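Local atomic coordinates of putative branched-chain amino acid ABC transporter, periplasmic branched-chain amino acid-binding protein (Pseudomonas protegens Pf-5, PDB entry 4RU0), a protein that probably binds branched-chain amino acids or related small solutes in the periplasm and delivers them to an ABC transporter for uptake. Residues A39-G44 / C81-T86; A55-Y60 / L331-V336; V108-G113 / P130-G135. One frame throughout, in Å; residues are numbered along the deposited sequence.

All three contacts belong to the periplasmic binding protein family region, and contacts 1 and 3 come together at the ligand pocket. Contact 1 holds Tyr41, whose side chain is about 3 Å from the bound 3,6,9,12,15-pentaoxaheptadecane. The side chain of Thr133 in contact 3 is about 7 Å from the bound 3,6,9,12,15-pentaoxaheptadecane. The centres of contacts 1 and 3 are about 14 Å apart, and Ala39 O accepts a probable hydrogen bond from Asn112 ND2 at 2.9 Å. Contact 2, about 13 Å from contact 3 and 17 Å from contact 1 between centres, packs helix 47-67 on helix 325-348 and meets contact 3 through a weak hydrogen bond between Asn333 O and Gln110 NE2.

Contact 1. Residues A39-G44 / C81-T86; sequences ATYRVG and CETEWT
The first beta-alpha-beta unit of the binding-protein fold closes here, where the parallel strands 34-40 and 76-82 end side by side and run into loops at the ligand pocket. Ala39 pairs with Cys81 and Thr40 with Glu82. Thr40 N donates to Cys81 O at 3.1 Å, and Thr83 N returns the bond to Thr40 O at 2.8 Å, while the methyl groups Ala39 CB and Thr83 CG2 meet beside the paired backbones.

Past the strand ends the carboxylate of Glu82 takes over. Its CG lies anti to the backbone N (chi1 -178°) and the chain then bends at chi2, which folds the carboxylate back over the opposite loop. OE1 receives Arg42 N at 2.9 Å through its syn lone pair; OE2 adds a weak bond from the same N-H and another weak one from Glu84 N. The acid thus ties the two loops together, whereas the guanidinium group of Arg42 turns away to salt bridges with Glu80 and Asp315.

Thr83 to Thr86 form a type I' turn that brings Trp85 beside Tyr41. The indole presents its edge to the phenol face in a T-shaped stack, with planes at 87° and Trp85 CD1 3.5 Å from Tyr41 CE2, above the rim of the ring. Thr83 OG1 lies near the ring plane at the Tyr41 edge, 3.9 Å from CD2. Trp54 adds a second edge-to-face partner to Tyr41, and Tyr46 stacks on Trp85. Tyr41 OH makes a weak hydrogen bond to the bound polyether. Cys81 is held to helix 87-97 by its disulfide with Cys93. Binding loops at the carboxyl ends of parallel strands are characteristic of periplasmic binding proteins; here they bring Tyr41 to the polyether.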
ATOM      1  N   ALA A  39      13.793  -2.685  -6.986  1.00 40.35           N
ATOM      2  CA  ALA A  39      13.173  -3.348  -8.127  1.00 41.31           C
ATOM      3  C   ALA A  39      12.206  -2.385  -8.806  1.00 41.99           C
ATOM      4  O   ALA A  39      11.114  -2.125  -8.297  1.00 39.30           O
ATOM      5  CB  ALA A  39      12.455  -4.622  -7.689  1.00 37.82           C
ATOM      6  N   THR A  40      12.615  -1.850  -9.950  1.00 41.15           N
ATOM      7  CA  THR A  40      11.882  -0.754 -10.576  1.00 41.95           C
ATOM      8  C   THR A  40      11.557  -1.026 -12.035  1.00 45.08           C
ATOM      9  O   THR A  40      12.214  -1.842 -12.686  1.00 46.89           O
ATOM     10  CB  THR A  40      12.679   0.567 -10.498  1.00 48.48           C
ATOM     11  OG1 THR A  40      13.889   0.438 -11.256  1.00 53.50           O
ATOM     12  CG2 THR A  40      13.021   0.914  -9.053  1.00 43.99           C
ATOM     13  N   TYR A  41      10.537  -0.342 -12.545  1.00 42.35           N
ATOM     14  CA  TYR A  41      10.260  -0.353 -13.972  1.00 42.89           C
ATOM     15  C   TYR A  41      10.338   1.058 -14.544  1.00 53.09           C
ATOM     16  O   TYR A  41       9.721   1.985 -14.022  1.00 49.54           O
ATOM     17  CB  TYR A  41       8.891  -0.984 -14.276  1.00 41.63           C
ATOM     18  CG  TYR A  41       7.771  -0.625 -13.320  1.00 49.61           C
ATOM     19  CD1 TYR A  41       6.998   0.516 -13.514  1.00 53.50           C
ATOM     20  CD2 TYR A  41       7.460  -1.448 -12.244  1.00 46.32           C
ATOM     21  CE1 TYR A  41       5.965   0.836 -12.649  1.00 41.11           C
ATOM     22  CE2 TYR A  41       6.431  -1.135 -11.375  1.00 45.78           C
ATOM     23  CZ  TYR A  41       5.687   0.007 -11.580  1.00 46.08           C
ATOM     24  OH  TYR A  41       4.666   0.319 -10.712  1.00 44.32           O
ATOM     25  N   ARG A  42      11.118   1.211 -15.611  1.00 54.69           N
ATOM     26  CA  ARG A  42      11.238   2.489 -16.304  1.00 55.64           C
ATOM     27  C   ARG A  42      10.939   2.323 -17.786  1.00 57.67           C
ATOM     28  O   ARG A  42      11.148   3.234 -18.583  1.00 70.52           O
ATOM     29  CB  ARG A  42      12.632   3.080 -16.105  1.00 49.61           C
ATOM     30  CG  ARG A  42      12.907   3.485 -14.672  1.00 49.45           C
ATOM     31  CD  ARG A  42      14.327   3.972 -14.488  1.00 51.10           C
ATOM     32  NE  ARG A  42      14.555   4.431 -13.121  1.00 51.15           N
ATOM     33  CZ  ARG A  42      14.225   5.640 -12.678  1.00 52.24           C
ATOM     34  NH1 ARG A  42      13.652   6.513 -13.497  1.00 53.37           N
ATOM     35  NH2 ARG A  42      14.471   5.975 -11.417  1.00 52.30           N
ATOM     36  N   VAL A  43      10.446   1.144 -18.143  1.00 57.25           N
ATOM     37  CA  VAL A  43      10.068   0.843 -19.515  1.00 59.43           C
ATOM     38  C   VAL A  43       8.626   0.362 -19.530  1.00 54.97           C
ATOM     39  O   VAL A  43       8.194  -0.331 -18.610  1.00 62.07           O
ATOM     40  CB  VAL A  43      10.991  -0.229 -20.134  1.00 57.98           C
ATOM     41  CG1 VAL A  43      10.646  -0.465 -21.599  1.00 61.89           C
ATOM     42  CG2 VAL A  43      12.449   0.182 -19.987  1.00 60.17           C
ATOM     43  N   GLY A  44       7.875   0.737 -20.558  1.00 48.93           N
ATOM     44  CA  GLY A  44       6.509   0.264 -20.694  1.00 47.98           C
ATOM     45  C   GLY A  44       5.462   1.288 -20.305  1.00 57.63           C
ATOM     46  O   GLY A  44       5.780   2.443 -20.013  1.00 63.35           O
ATOM     47  N   CYS A  81      17.278  -2.447 -10.592  1.00 44.51           N
ATOM     48  CA  CYS A  81      17.184  -3.524 -11.564  1.00 43.72           C
ATOM     49  C   CYS A  81      15.841  -3.403 -12.280  1.00 43.00           C
ATOM     50  O   CYS A  81      14.805  -3.248 -11.638  1.00 42.07           O
ATOM     51  CB  CYS A  81      17.330  -4.887 -10.885  1.00 42.31           C
ATOM     52  SG  CYS A  81      17.181  -6.315 -11.994  1.00 77.09           S
ATOM     53  N   GLU A  82      15.867  -3.450 -13.607  1.00 43.57           N
ATOM     54  CA  GLU A  82      14.654  -3.285 -14.400  1.00 43.18           C
ATOM     55  C   GLU A  82      13.781  -4.537 -14.364  1.00 52.49           C
ATOM     56  O   GLU A  82      14.216  -5.620 -14.751  1.00 53.22           O
ATOM     57  CB  GLU A  82      15.011  -2.935 -15.844  1.00 44.58           C
ATOM     58  CG  GLU A  82      13.806  -2.704 -16.741  1.00 52.74           C
ATOM     59  CD  GLU A  82      12.920  -1.561 -16.263  1.00 52.83           C
ATOM     60  OE1 GLU A  82      13.449  -0.567 -15.712  1.00 45.78           O
ATOM     61  OE2 GLU A  82      11.689  -1.664 -16.444  1.00 52.43           O
ATOM     62  N   THR A  83      12.543  -4.383 -13.902  1.00 40.45           N
ATOM     63  CA  THR A  83      11.630  -5.515 -13.776  1.00 43.29           C
ATOM     64  C   THR A  83      10.559  -5.497 -14.865  1.00 43.83           C
ATOM     65  O   THR A  83       9.867  -6.494 -15.085  1.00 44.33           O
ATOM     66  CB  THR A  83      10.936  -5.531 -12.397  1.00 37.79           C
ATOM     67  OG1 THR A  83       9.942  -4.498 -12.343  1.00 51.35           O
ATOM     68  CG2 THR A  83      11.962  -5.319 -11.286  1.00 38.10           C
ATOM     69  N   GLU A  84      10.429  -4.354 -15.534  1.00 43.60           N
ATOM     70  CA  GLU A  84       9.446  -4.161 -16.598  1.00 40.38           C
ATOM     71  C   GLU A  84       8.033  -4.546 -16.170  1.00 52.48           C
ATOM     72  O   GLU A  84       7.214  -4.940 -17.006  1.00 58.65           O
ATOM     73  CB  GLU A  84       9.840  -4.960 -17.838  1.00 40.70           C
ATOM     74  CG  GLU A  84      11.257  -4.693 -18.302  1.00 72.06           C
ATOM     75  CD  GLU A  84      11.501  -5.149 -19.726  1.00 77.65           C
ATOM     76  OE1 GLU A  84      10.512  -5.289 -20.479  1.00 82.03           O
ATOM     77  OE2 GLU A  84      12.677  -5.365 -20.092  1.00 73.24           O
ATOM     78  N   TRP A  85       7.768  -4.449 -14.866  1.00 47.25           N
ATOM     79  CA  TRP A  85       6.442  -4.692 -14.302  1.00 47.31           C
ATOM     80  C   TRP A  85       5.993  -6.161 -14.458  1.00 45.12           C
ATOM     81  O   TRP A  85       4.826  -6.488 -14.222  1.00 42.62           O
ATOM     82  CB  TRP A  85       5.427  -3.732 -14.948  1.00 38.06           C
ATOM     83  CG  TRP A  85       4.121  -3.587 -14.215  1.00 53.31           C
ATOM     84  CD1 TRP A  85       3.884  -2.842 -13.093  1.00 51.32           C
ATOM     85  CD2 TRP A  85       2.867  -4.183 -14.573  1.00 56.13           C
ATOM     86  NE1 TRP A  85       2.563  -2.951 -12.723  1.00 51.54           N
ATOM     87  CE2 TRP A  85       1.916  -3.768 -13.615  1.00 55.92           C
ATOM     88  CE3 TRP A  85       2.456  -5.034 -15.607  1.00 52.22           C
ATOM     89  CZ2 TRP A  85       0.580  -4.174 -13.662  1.00 52.60           C
ATOM     90  CZ3 TRP A  85       1.130  -5.436 -15.651  1.00 51.95           C
ATOM     91  CH2 TRP A  85       0.209  -5.005 -14.685  1.00 50.49           C
ATOM     92  N   THR A  86       6.918  -7.044 -14.828  1.00 36.04           N
ATOM     93  CA  THR A  86       6.590  -8.459 -15.003  1.00 44.32           C
ATOM     94  C   THR A  86       7.168  -9.340 -13.895  1.00 41.73           C
ATOM     95  O   THR A  86       8.140  -8.977 -13.228  1.00 43.46           O
ATOM     96  CB  THR A  86       7.100  -9.005 -16.352  1.00 35.74           C
ATOM     97  OG1 THR A  86       8.531  -9.067 -16.338  1.00 53.96           O
ATOM     98  CG2 THR A  86       6.633  -8.124 -17.502  1.00 36.90           C
TER

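Contact 2. Residues A55-Y60 / L331-V336; sequences AGMIDY and LVNAAV
Gly56 and Leu331 bring two helices together with their CA atoms 4.9 Å apart. The segment axes approach to 7.7 Å and cross at -46°, their N-to-C directions pointing broadly the same way. The absence of a side chain at Gly56 is consistent with the close approach, since a CB at this position would come tight against Leu331 N. Leu331 reaches back over this shallow place: its CD2 branch rests on Gly56 O and also touches Tyr60 CB at 3.9 Å.

Ala334 supplies the central bump of the second helix. Its methyl group fits between Met57, a selenomethionine, and the Tyr60 ring: Ala334 CB lies 3.9 Å from Met57 CA, about as close to Tyr60 CD2, and only slightly farther from Met57 CG. Tyr60 swings across to the other helix with CG anti to its own N (chi1 -174°), and the ring lies obliquely against the backbone and methyl groups there, CE2 being 3.7 Å from Ala335 CA and slightly farther from Ala335 CB. Replacing Tyr60 with an alanine would probably leave a gap over Ala334 and Ala335, where the ring packs.

The interface is buried, and its ring, methyl and leucine contacts are apolar. It joins helix 47-67 of the first beta-alpha-beta unit to helix 325-348, which arrives from far along the chain. Helix 299-309 covers one flank, Ile300 meeting Tyr60 while His301 and Leu304 meet Leu331; away from the interface, Ile58 faces strand 76-82 at Trp78 and Glu80.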
ATOM      1  N   ALA A  55      11.585   7.695  -7.594  1.00 58.43           N
ATOM      2  CA  ALA A  55      12.186   8.975  -7.239  1.00 52.91           C
ATOM      3  C   ALA A  55      11.910   9.322  -5.779  1.00 53.99           C
ATOM      4  O   ALA A  55      12.731   9.962  -5.119  1.00 54.25           O
ATOM      5  CB  ALA A  55      11.672  10.073  -8.154  1.00 54.38           C
ATOM      6  N   GLY A  56      10.755   8.891  -5.279  1.00 51.05           N
ATOM      7  CA  GLY A  56      10.414   9.076  -3.879  1.00 50.72           C
ATOM      8  C   GLY A  56      11.308   8.254  -2.965  1.00 53.52           C
ATOM      9  O   GLY A  56      11.801   8.752  -1.951  1.00 53.35           O
HETATM   10  N   MSE A  57      11.485   6.993  -3.314  1.00 51.01           N
HETATM   11  CA  MSE A  57      12.344   6.133  -2.555  1.00 51.90           C
HETATM   12  C   MSE A  57      13.768   6.615  -2.610  1.00 50.10           C
HETATM   13  O   MSE A  57      14.438   6.681  -1.576  1.00 50.75           O
HETATM   14  CB  MSE A  57      12.247   4.765  -3.203  1.00 46.47           C
HETATM   15  CG  MSE A  57      11.110   3.937  -2.630  1.00 44.48           C
HETATM   16 SE   MSE A  57      10.903   2.317  -3.698  0.84 64.61          SE
HETATM   17  CE  MSE A  57      11.016   1.101  -2.182  1.00 61.56           C
ATOM     18  N   ILE A  58      14.241   6.973  -3.789  1.00 51.17           N
ATOM     19  CA  ILE A  58      15.610   7.405  -3.902  1.00 61.20           C
ATOM     20  C   ILE A  58      15.891   8.688  -3.116  1.00 62.98           C
ATOM     21  O   ILE A  58      16.849   8.742  -2.366  1.00 56.12           O
ATOM     22  CB  ILE A  58      16.014   7.577  -5.380  1.00 63.60           C
ATOM     23  CG1 ILE A  58      16.028   6.224  -6.085  1.00 52.29           C
ATOM     24  CG2 ILE A  58      17.388   8.203  -5.491  1.00 56.33           C
ATOM     25  CD1 ILE A  58      15.891   6.301  -7.586  1.00 52.64           C
ATOM     26  N   ASP A  59      15.025   9.687  -3.239  1.00 55.69           N
ATOM     27  CA  ASP A  59      15.287  10.956  -2.590  1.00 63.80           C
ATOM     28  C   ASP A  59      15.305  10.780  -1.097  1.00 64.76           C
ATOM     29  O   ASP A  59      16.131  11.361  -0.418  1.00 61.06           O
ATOM     30  CB  ASP A  59      14.308  12.043  -3.024  1.00 68.94           C
ATOM     31  CG  ASP A  59      14.488  12.434  -4.462  1.00 69.99           C
ATOM     32  OD1 ASP A  59      13.593  13.068  -5.047  1.00 70.26           O
ATOM     33  OD2 ASP A  59      15.537  12.101  -5.027  1.00 74.25           O
ATOM     34  N   TYR A  60      14.394   9.977  -0.572  1.00 63.73           N
ATOM     35  CA  TYR A  60      14.398   9.729   0.861  1.00 64.17           C
ATOM     36  C   TYR A  60      15.666   9.004   1.312  1.00 64.10           C
ATOM     37  O   TYR A  60      16.168   9.254   2.404  1.00 56.24           O
ATOM     38  CB  TYR A  60      13.138   9.041   1.354  1.00 52.69           C
ATOM     39  CG  TYR A  60      13.110   8.932   2.846  1.00 52.61           C
ATOM     40  CD1 TYR A  60      12.982  10.053   3.635  1.00 54.16           C
ATOM     41  CD2 TYR A  60      13.246   7.720   3.469  1.00 53.95           C
ATOM     42  CE1 TYR A  60      12.968   9.961   5.009  1.00 54.23           C
ATOM     43  CE2 TYR A  60      13.240   7.623   4.841  1.00 56.91           C
ATOM     44  CZ  TYR A  60      13.099   8.750   5.602  1.00 59.09           C
ATOM     45  OH  TYR A  60      13.098   8.652   6.963  1.00 52.98           O
ATOM     46  N   LEU A 331       8.034   7.547  -0.744  1.00 48.62           N
ATOM     47  CA  LEU A 331       8.524   8.065   0.529  1.00 49.70           C
ATOM     48  C   LEU A 331       8.159   7.151   1.694  1.00 48.05           C
ATOM     49  O   LEU A 331       8.977   6.892   2.571  1.00 48.35           O
ATOM     50  CB  LEU A 331       7.971   9.471   0.778  1.00 51.42           C
ATOM     51  CG  LEU A 331       8.417  10.562  -0.195  1.00 53.58           C
ATOM     52  CD1 LEU A 331       7.720  11.873   0.117  1.00 55.18           C
ATOM     53  CD2 LEU A 331       9.931  10.739  -0.142  1.00 55.18           C
ATOM     54  N   VAL A 332       6.926   6.662   1.693  1.00 46.42           N
ATOM     55  CA  VAL A 332       6.442   5.836   2.789  1.00 49.60           C
ATOM     56  C   VAL A 332       7.017   4.420   2.687  1.00 43.50           C
ATOM     57  O   VAL A 332       7.358   3.800   3.697  1.00 43.01           O
ATOM     58  CB  VAL A 332       4.896   5.805   2.816  1.00 43.88           C
ATOM     59  CG1 VAL A 332       4.380   4.674   3.693  1.00 42.14           C
ATOM     60  CG2 VAL A 332       4.368   7.144   3.304  1.00 45.39           C
ATOM     61  N   ASN A 333       7.143   3.929   1.459  1.00 42.96           N
ATOM     62  CA  ASN A 333       7.759   2.632   1.202  1.00 43.23           C
ATOM     63  C   ASN A 333       9.196   2.587   1.722  1.00 47.13           C
ATOM     64  O   ASN A 333       9.609   1.616   2.355  1.00 48.69           O
ATOM     65  CB  ASN A 333       7.737   2.321  -0.297  1.00 41.50           C
ATOM     66  CG  ASN A 333       7.670   0.838  -0.587  1.00 46.17           C
ATOM     67  OD1 ASN A 333       7.093   0.069   0.183  1.00 43.48           O
ATOM     68  ND2 ASN A 333       8.267   0.425  -1.702  1.00 44.28           N
ATOM     69  N   ALA A 334       9.946   3.654   1.462  1.00 44.71           N
ATOM     70  CA  ALA A 334      11.346   3.730   1.853  1.00 45.99           C
ATOM     71  C   ALA A 334      11.508   3.918   3.358  1.00 46.45           C
ATOM     72  O   ALA A 334      12.435   3.380   3.960  1.00 48.57           O
ATOM     73  CB  ALA A 334      12.040   4.857   1.105  1.00 48.09           C
ATOM     74  N   ALA A 335      10.604   4.681   3.961  1.00 46.73           N
ATOM     75  CA  ALA A 335      10.699   4.993   5.381  1.00 47.40           C
ATOM     76  C   ALA A 335      10.462   3.758   6.247  1.00 48.60           C
ATOM     77  O   ALA A 335      11.095   3.589   7.296  1.00 46.23           O
ATOM     78  CB  ALA A 335       9.713   6.086   5.745  1.00 48.12           C
ATOM     79  N   VAL A 336       9.548   2.902   5.803  1.00 46.16           N
ATOM     80  CA  VAL A 336       9.207   1.687   6.533  1.00 43.95           C
ATOM     81  C   VAL A 336      10.428   0.787   6.668  1.00 42.17           C
ATOM     82  O   VAL A 336      10.735   0.296   7.752  1.00 45.39           O
ATOM     83  CB  VAL A 336       8.065   0.924   5.841  1.00 40.39           C
ATOM     84  CG1 VAL A 336       7.924  -0.480   6.409  1.00 38.90           C
ATOM     85  CG2 VAL A 336       6.769   1.687   5.990  1.00 49.28           C
TER

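Contact 3. Residues V108-G113 / P130-G135; sequences VYQPNG and PLITLG
Tyr109 and Leu131 face each other in a single backbone bridge, in which the N-H and C=O of Tyr109 bond to the residues flanking Leu131. Tyr109 N donates a hydrogen bond to Pro130 O at 2.9 Å, the donor sitting almost in line with the C=O bond, and Ile132 N reaches Tyr109 O at 2.8 Å with an N-H...O angle of 173°. Leu131 CA also brings its hydrogen toward Tyr109 O.

Ile132 carries most of the side-chain contact. Its CD1 methyl touches Val108 CB at 3.8 Å, while its CB lies 3.6 Å from Gln110 CG, the two side chains running alongside each other. Placing CG1 anti to the carbonyl carbon (chi1 -64°) sends the ethyl branch toward Val108. The bridged residues also touch through their side chains, Leu131 CD2 meeting Tyr109 CD2 at 3.8 Å, with both side chains pointing the same way.

Residues 108-110 lead through helix 114-126 to strand 131-132, which runs beside them in broadly the same direction, a beta-alpha-beta-like connection within the alpha/beta lobe that carries Tyr41; on its other side the strand pairs with strand 150-151. Farther along, Pro111 turns its ring toward the other segment, with CD 3.5 Å from Ile132 O. That oxygen also accepts a hydrogen bond from a water at 2.7 Å, and the same water accepts from Asn112 N, bridging the two segments where they diverge.

In the next shell, Leu362 of helix 355-363 packs on Val108, Pro130 and Ile132, while Ala117 of helix 114-126 backs Pro111 and Thr133. Tyr94 meets the Tyr109 ring edge-to-face, and Thr133 OG1 is hydrogen-bonded to Tyr136 O.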
ATOM      1  N   VAL A 108      15.918  -6.017   3.881  1.00 39.29           N
ATOM      2  CA  VAL A 108      14.525  -6.160   3.482  1.00 37.82           C
ATOM      3  C   VAL A 108      14.416  -6.022   1.971  1.00 37.58           C
ATOM      4  O   VAL A 108      15.254  -5.375   1.337  1.00 38.74           O
ATOM      5  CB  VAL A 108      13.617  -5.106   4.151  1.00 37.99           C
ATOM      6  CG1 VAL A 108      13.463  -5.390   5.641  1.00 37.99           C
ATOM      7  CG2 VAL A 108      14.179  -3.722   3.925  1.00 39.59           C
ATOM      8  N   TYR A 109      13.392  -6.642   1.392  1.00 36.18           N
ATOM      9  CA  TYR A 109      13.217  -6.599  -0.052  1.00 35.97           C
ATOM     10  C   TYR A 109      11.797  -6.192  -0.465  1.00 35.20           C
ATOM     11  O   TYR A 109      10.807  -6.743   0.024  1.00 34.11           O
ATOM     12  CB  TYR A 109      13.571  -7.954  -0.667  1.00 35.23           C
ATOM     13  CG  TYR A 109      13.642  -7.906  -2.173  1.00 42.90           C
ATOM     14  CD1 TYR A 109      14.822  -7.559  -2.817  1.00 36.51           C
ATOM     15  CD2 TYR A 109      12.525  -8.188  -2.954  1.00 34.35           C
ATOM     16  CE1 TYR A 109      14.892  -7.500  -4.199  1.00 40.51           C
ATOM     17  CE2 TYR A 109      12.586  -8.132  -4.334  1.00 34.57           C
ATOM     18  CZ  TYR A 109      13.770  -7.789  -4.951  1.00 39.37           C
ATOM     19  OH  TYR A 109      13.839  -7.730  -6.324  1.00 39.78           O
ATOM     20  N   GLN A 110      11.714  -5.228  -1.378  1.00 35.89           N
ATOM     21  CA  GLN A 110      10.432  -4.732  -1.886  1.00 35.42           C
ATOM     22  C   GLN A 110      10.327  -4.946  -3.388  1.00 35.32           C
ATOM     23  O   GLN A 110      10.890  -4.180  -4.166  1.00 50.12           O
ATOM     24  CB  GLN A 110      10.259  -3.249  -1.562  1.00 36.51           C
ATOM     25  CG  GLN A 110      10.165  -2.948  -0.082  1.00 36.65           C
ATOM     26  CD  GLN A 110      10.876  -1.662   0.303  1.00 38.31           C
ATOM     27  OE1 GLN A 110      11.993  -1.402  -0.143  1.00 43.67           O
ATOM     28  NE2 GLN A 110      10.230  -0.853   1.134  1.00 38.61           N
ATOM     29  N   PRO A 111       9.607  -5.997  -3.801  1.00 34.12           N
ATOM     30  CA  PRO A 111       9.501  -6.335  -5.227  1.00 37.87           C
ATOM     31  C   PRO A 111       8.785  -5.267  -6.058  1.00 34.63           C
ATOM     32  O   PRO A 111       9.008  -5.206  -7.263  1.00 35.10           O
ATOM     33  CB  PRO A 111       8.707  -7.650  -5.222  1.00 32.70           C
ATOM     34  CG  PRO A 111       8.045  -7.710  -3.897  1.00 35.10           C
ATOM     35  CD  PRO A 111       8.943  -6.991  -2.943  1.00 32.91           C
ATOM     36  N   ASN A 112       7.960  -4.439  -5.422  1.00 34.68           N
ATOM     37  CA  ASN A 112       7.210  -3.398  -6.126  1.00 35.30           C
ATOM     38  C   ASN A 112       6.414  -3.965  -7.301  1.00 34.79           C
ATOM     39  O   ASN A 112       6.541  -3.500  -8.434  1.00 35.60           O
ATOM     40  CB  ASN A 112       8.149  -2.295  -6.617  1.00 36.86           C
ATOM     41  CG  ASN A 112       8.891  -1.607  -5.482  1.00 38.38           C
ATOM     42  OD1 ASN A 112       8.317  -1.330  -4.430  1.00 38.29           O
ATOM     43  ND2 ASN A 112      10.177  -1.334  -5.688  1.00 38.74           N
ATOM     44  N   GLY A 113       5.601  -4.976  -7.024  1.00 33.58           N
ATOM     45  CA  GLY A 113       4.899  -5.701  -8.067  1.00 33.14           C
ATOM     46  C   GLY A 113       4.189  -6.927  -7.527  1.00 31.89           C
ATOM     47  O   GLY A 113       4.811  -7.828  -6.963  1.00 31.34           O
ATOM     48  N   PRO A 130      12.992 -10.963   4.082  1.00 27.92           N
ATOM     49  CA  PRO A 130      11.653 -10.400   4.265  1.00 27.59           C
ATOM     50  C   PRO A 130      11.154  -9.714   3.002  1.00 36.17           C
ATOM     51  O   PRO A 130      11.842  -8.854   2.459  1.00 26.87           O
ATOM     52  CB  PRO A 130      11.844  -9.377   5.394  1.00 28.98           C
ATOM     53  CG  PRO A 130      13.199  -9.646   5.968  1.00 31.83           C
ATOM     54  CD  PRO A 130      14.005 -10.251   4.872  1.00 29.31           C
ATOM     55  N   LEU A 131       9.979 -10.114   2.530  1.00 29.57           N
ATOM     56  CA  LEU A 131       9.336  -9.420   1.429  1.00 25.05           C
ATOM     57  C   LEU A 131       8.395  -8.382   1.995  1.00 27.06           C
ATOM     58  O   LEU A 131       7.528  -8.702   2.804  1.00 27.03           O
ATOM     59  CB  LEU A 131       8.567 -10.386   0.527  1.00 24.17           C
ATOM     60  CG  LEU A 131       9.370 -11.391  -0.300  1.00 28.18           C
ATOM     61  CD1 LEU A 131       8.447 -12.134  -1.268  1.00 23.42           C
ATOM     62  CD2 LEU A 131      10.536 -10.742  -1.038  1.00 24.11           C
ATOM     63  N   ILE A 132       8.574  -7.136   1.581  1.00 27.58           N
ATOM     64  CA  ILE A 132       7.644  -6.081   1.945  1.00 26.35           C
ATOM     65  C   ILE A 132       6.760  -5.744   0.753  1.00 25.70           C
ATOM     66  O   ILE A 132       7.253  -5.377  -0.314  1.00 26.39           O
ATOM     67  CB  ILE A 132       8.373  -4.811   2.417  1.00 27.86           C
ATOM     68  CG1 ILE A 132       9.157  -5.087   3.702  1.00 28.84           C
ATOM     69  CG2 ILE A 132       7.387  -3.688   2.636  1.00 28.57           C
ATOM     70  CD1 ILE A 132      10.054  -3.933   4.123  1.00 30.67           C
ATOM     71  N   THR A 133       5.457  -5.870   0.949  1.00 39.40           N
ATOM     72  CA  THR A 133       4.465  -5.371  -0.001  1.00 25.05           C
ATOM     73  C   THR A 133       3.539  -4.388   0.692  1.00 31.43           C
ATOM     74  O   THR A 133       2.648  -4.765   1.413  1.00 29.23           O
ATOM     75  CB  THR A 133       3.638  -6.509  -0.637  1.00 24.06           C
ATOM     76  OG1 THR A 133       2.938  -7.235   0.367  1.00 24.66           O
ATOM     77  CG2 THR A 133       4.510  -7.453  -1.371  1.00 23.58           C
ATOM     78  N   LEU A 134       3.713  -3.112   0.411  1.00 28.12           N
ATOM     79  CA  LEU A 134       2.943  -2.096   1.097  1.00 34.34           C
ATOM     80  C   LEU A 134       1.604  -1.930   0.409  1.00 33.86           C
ATOM     81  O   LEU A 134       1.537  -1.632  -0.758  1.00 40.61           O
ATOM     82  CB  LEU A 134       3.725  -0.789   1.094  1.00 38.58           C
ATOM     83  CG  LEU A 134       3.315   0.410   1.931  1.00 46.75           C
ATOM     84  CD1 LEU A 134       3.377   0.109   3.406  1.00 49.81           C
ATOM     85  CD2 LEU A 134       4.229   1.578   1.618  1.00 50.62           C
ATOM     86  N   GLY A 135       0.536  -2.146   1.151  1.00 33.08           N
ATOM     87  CA  GLY A 135      -0.813  -2.063   0.629  1.00 27.07           C
ATOM     88  C   GLY A 135      -1.206  -3.061  -0.442  1.00 31.29           C
ATOM     89  O   GLY A 135      -2.063  -2.794  -1.249  1.00 26.95           O
TER
HETATM   90  O   HOH W   1       6.968  -4.126  -2.730  1.00 26.22           O